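Local coordinates for protein peptidyl-prolyl cis-trans isomerase (Hirschia baltica, PDB 5EX2) that probably catalyses the cis-trans isomerisation of peptide bonds before proline, as a periplasmic folding helper of the cyclophilin family, at residues Asn46-Ala49 against Gln50-Val54; Lys53-Thr57 against Gly58-Gly62. All blocks are in the same frame, centred on the assembly; numbering follows the deposited sequence.

Contact 1 (Asn46-Ala49 against Gln50-Val54)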
# COMPACT_ATOMS: atom_id res chain seq x y z
N ASN A 46 1.06 -13.41 3.08
CA ASN A 46 -0.13 -14.20 2.79
C ASN A 46 -1.26 -13.34 2.25
O ASN A 46 -2.05 -13.78 1.43
CB ASN A 46 -0.58 -14.96 4.03
CG ASN A 46 0.41 -16.02 4.43
OD1 ASN A 46 0.98 -16.71 3.58
ND2 ASN A 46 0.63 -16.17 5.73
N HIS A 47 -1.35 -12.09 2.70
CA HIS A 47 -2.35 -11.20 2.12
C HIS A 47 -2.03 -10.86 0.68
O HIS A 47 -2.92 -10.81 -0.15
CB HIS A 47 -2.48 -9.93 2.95
CG HIS A 47 -3.37 -10.10 4.14
ND1 HIS A 47 -2.95 -10.76 5.27
CD2 HIS A 47 -4.65 -9.74 4.36
CE1 HIS A 47 -3.95 -10.79 6.15
NE2 HIS A 47 -4.99 -10.17 5.62
N VAL A 48 -0.76 -10.64 0.37
CA VAL A 48 -0.38 -10.36 -1.00
C VAL A 48 -0.73 -11.54 -1.91
O VAL A 48 -1.25 -11.34 -3.02
CB VAL A 48 1.13 -10.01 -1.08
CG1 VAL A 48 1.68 -10.10 -2.51
CG2 VAL A 48 1.35 -8.63 -0.49
N ALA A 49 -0.48 -12.76 -1.45
CA ALA A 49 -0.86 -13.93 -2.23
C ALA A 49 -2.38 -13.97 -2.40
O ALA A 49 -2.90 -14.30 -3.46
CB ALA A 49 -0.35 -15.20 -1.59
N GLN A 50 -3.10 -13.66 -1.33
CA GLN A 50 -4.57 -13.63 -1.39
C GLN A 50 -5.07 -12.63 -2.41
O GLN A 50 -5.97 -12.94 -3.20
CB GLN A 50 -5.13 -13.30 -0.01
CG GLN A 50 -6.65 -13.25 0.08
CD GLN A 50 -7.30 -14.61 0.26
OE1 GLN A 50 -6.64 -15.65 0.19
NE2 GLN A 50 -8.60 -14.61 0.53
N ILE A 51 -4.51 -11.43 -2.43
CA ILE A 51 -4.98 -10.41 -3.36
C ILE A 51 -4.72 -10.85 -4.80
O ILE A 51 -5.60 -10.74 -5.64
CB ILE A 51 -4.33 -9.05 -3.09
CG1 ILE A 51 -4.77 -8.52 -1.70
CG2 ILE A 51 -4.65 -8.05 -4.19
CD1 ILE A 51 -6.28 -8.34 -1.50
N ARG A 52 -3.54 -11.37 -5.09
CA ARG A 52 -3.29 -11.88 -6.44
C ARG A 52 -4.32 -12.93 -6.84
O ARG A 52 -4.85 -12.91 -7.95
CB ARG A 52 -1.90 -12.49 -6.57
CG ARG A 52 -0.76 -11.51 -6.43
CD ARG A 52 0.51 -12.08 -7.03
NE ARG A 52 1.67 -11.28 -6.63
CZ ARG A 52 2.48 -11.59 -5.63
NH1 ARG A 52 2.32 -12.70 -4.92
NH2 ARG A 52 3.49 -10.78 -5.36
N LYS A 53 -4.58 -13.85 -5.93
CA LYS A 53 -5.54 -14.92 -6.16
C LYS A 53 -6.93 -14.35 -6.46
O LYS A 53 -7.56 -14.75 -7.43
CB LYS A 53 -5.57 -15.84 -4.95
CG LYS A 53 -6.57 -16.96 -5.00
CD LYS A 53 -6.53 -17.78 -3.70
CE LYS A 53 -7.59 -18.87 -3.68
NZ LYS A 53 -7.26 -20.01 -4.57
N VAL A 54 -7.41 -13.44 -5.62
CA VAL A 54 -8.76 -12.92 -5.81
C VAL A 54 -8.84 -12.11 -7.12
O VAL A 54 -9.79 -12.24 -7.89
CB VAL A 54 -9.21 -12.07 -4.60
CG1 VAL A 54 -10.59 -11.48 -4.82
CG2 VAL A 54 -9.22 -12.93 -3.35
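Gln50 opens the second half of this helical segment by donating its backbone N to Asn46 O, a bond of 3.0 Å, while its CB rests 3.3 Å from His47 O. Its CG lies anti to the backbone N (chi1 -179°) and the chain bends at the next torsion, which carries the amide away from residues 46-49; there NE2 is held by the carbonyls of Lys168 and Glu90. Ile51 follows with the shortest of the four i to i+4 bonds, N to His47 O at 2.8 Å, and its CG1 presses against that same oxygen at 3.3 Å. On the inner side both His47 and Ile51 pack on Met158 and Trp188 of the barrel wall. Arg52 N bonds to Val48 O at 3.1 Å, and the side chain then runs extended back along the helix, so that one face of its guanidinium covers Val48 CG1, 3.4 Å from Arg52 NH2. Lys53 closes the series with N to Ala49 O at 3.0 Å. The chemistry implies a division of labour: backbone bonds hold the turn, while, with the methyl over one face, NE of Arg52 still bonds to Asp23 O and NH2 to Asn24 OD1.

Contact 2 (Lys53-Thr57 against Gly58-Gly62)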
# COMPACT_ATOMS: atom_id res chain seq x y z
N LYS A 53 -4.58 -13.85 -5.93
CA LYS A 53 -5.54 -14.92 -6.16
C LYS A 53 -6.93 -14.35 -6.46
O LYS A 53 -7.56 -14.75 -7.43
CB LYS A 53 -5.57 -15.84 -4.95
CG LYS A 53 -6.57 -16.96 -5.00
CD LYS A 53 -6.53 -17.78 -3.70
CE LYS A 53 -7.59 -18.87 -3.68
NZ LYS A 53 -7.26 -20.01 -4.57
N VAL A 54 -7.41 -13.44 -5.62
CA VAL A 54 -8.76 -12.92 -5.81
C VAL A 54 -8.84 -12.11 -7.12
O VAL A 54 -9.79 -12.24 -7.89
CB VAL A 54 -9.21 -12.07 -4.60
CG1 VAL A 54 -10.59 -11.48 -4.82
CG2 VAL A 54 -9.22 -12.93 -3.35
N VAL A 55 -7.84 -11.29 -7.39
CA VAL A 55 -7.81 -10.52 -8.62
C VAL A 55 -7.96 -11.47 -9.81
O VAL A 55 -8.78 -11.23 -10.70
CB VAL A 55 -6.50 -9.68 -8.74
CG1 VAL A 55 -6.33 -9.13 -10.15
CG2 VAL A 55 -6.50 -8.55 -7.74
N ARG A 56 -7.21 -12.57 -9.79
CA ARG A 56 -7.17 -13.48 -10.92
C ARG A 56 -8.43 -14.31 -11.09
O ARG A 56 -8.61 -14.92 -12.12
CB ARG A 56 -5.92 -14.37 -10.81
CG ARG A 56 -4.70 -13.61 -11.23
CD ARG A 56 -3.45 -14.28 -10.77
NE ARG A 56 -2.30 -13.59 -11.32
CZ ARG A 56 -1.08 -13.63 -10.82
NH1 ARG A 56 -0.83 -14.31 -9.70
NH2 ARG A 56 -0.11 -12.96 -11.42
N THR A 57 -9.32 -14.31 -10.10
CA THR A 57 -10.64 -14.93 -10.29
C THR A 57 -11.58 -14.07 -11.11
O THR A 57 -12.62 -14.55 -11.58
CB THR A 57 -11.37 -15.21 -8.96
OG1 THR A 57 -11.75 -13.96 -8.36
CG2 THR A 57 -10.54 -16.05 -8.03
N GLY A 58 -11.25 -12.78 -11.24
CA GLY A 58 -12.13 -11.83 -11.88
C GLY A 58 -13.24 -11.32 -10.97
O GLY A 58 -14.00 -10.42 -11.35
N LEU A 59 -13.33 -11.85 -9.76
CA LEU A 59 -14.50 -11.60 -8.93
C LEU A 59 -14.57 -10.21 -8.30
O LEU A 59 -15.62 -9.81 -7.81
CB LEU A 59 -14.59 -12.65 -7.83
CG LEU A 59 -14.93 -14.05 -8.35
CD1 LEU A 59 -14.80 -15.07 -7.24
CD2 LEU A 59 -16.32 -14.10 -9.00
N TYR A 60 -13.48 -9.46 -8.30
CA TYR A 60 -13.57 -8.10 -7.81
C TYR A 60 -14.33 -7.20 -8.76
O TYR A 60 -14.79 -6.11 -8.38
CB TYR A 60 -12.20 -7.49 -7.59
CG TYR A 60 -11.55 -7.74 -6.25
CD1 TYR A 60 -12.29 -7.78 -5.07
CD2 TYR A 60 -10.18 -7.93 -6.17
CE1 TYR A 60 -11.66 -8.00 -3.84
CE2 TYR A 60 -9.55 -8.14 -4.96
CZ TYR A 60 -10.28 -8.18 -3.80
OH TYR A 60 -9.62 -8.39 -2.60
N SER A 61 -14.44 -7.61 -10.01
CA SER A 61 -15.02 -6.73 -10.99
C SER A 61 -16.48 -6.49 -10.66
O SER A 61 -17.24 -7.43 -10.41
CB SER A 61 -14.85 -7.28 -12.39
OG SER A 61 -13.47 -7.29 -12.69
N GLY A 62 -16.85 -5.22 -10.61
CA GLY A 62 -18.21 -4.85 -10.25
C GLY A 62 -18.49 -4.70 -8.77
O GLY A 62 -19.61 -4.36 -8.40
O HOH W 1 -10.98 -9.49 -10.00
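Tyr60 folds back against the helix it has just left and lays one ring face over Val54 CG1, a CH-pi contact with the methyl 3.5 Å from the ring centroid and 16° off its normal. Val54 CG1 stands anti to the backbone N (chi1 178°), which points it at the ring; Val55 CG2 meets the ring edge, 4.0 Å from Tyr60 CD2. This is the tight, buried part, and Tyr60 OH reaches on to Asp169 O. Were Tyr60 replaced by an alanine, the Val54 methyl would probably lose the ring that covers it, Val55 CG2 its neighbour at the edge, and Asp169 O its hydroxyl partner. The solvent side, at exposed Thr57 and Gly58, has no such packing and is held by polar bonds. Thr57 OG1 donates a hydrogen bond to Val54 O, in the carbonyl plane on a lone pair, at 2.6 Å and accepts one from Leu59 N at 3.0 Å; one hydroxyl thereby joins the backbone of Val54 to that of Leu59. Gly58 N donates to Val55 O at 3.0 Å, from above the carbonyl plane, and a water links that oxygen to Tyr60 N. Gly58 also begins a type I beta turn to Ser61. A glycine with positive phi (80°) just after the helix is a common way to end one, here leading from helix 45-57 into strand 63-69 of the cyclophilin barrel.

Both contacts belong to helix 45-57 and share Lys53 and Val54, yet they illustrate how local chemistry changes from the body of a helix to its end. Contact 1 is regular: every hydrogen bond across it joins backbone to backbone, and His47, Val48 and Ile51 face barrel strands. In contact 2 one backbone bond remains across the segments, and a threonine hydroxyl, a bridging water and an aromatic ring join it. Each mixes buried and exposed residues; the centre of contact 2 lies about 18 Å from the centre of the chain, that of contact 1 about 13 Å. The two meet where Ile51 CD1 packs 3.5 Å from Tyr60 OH.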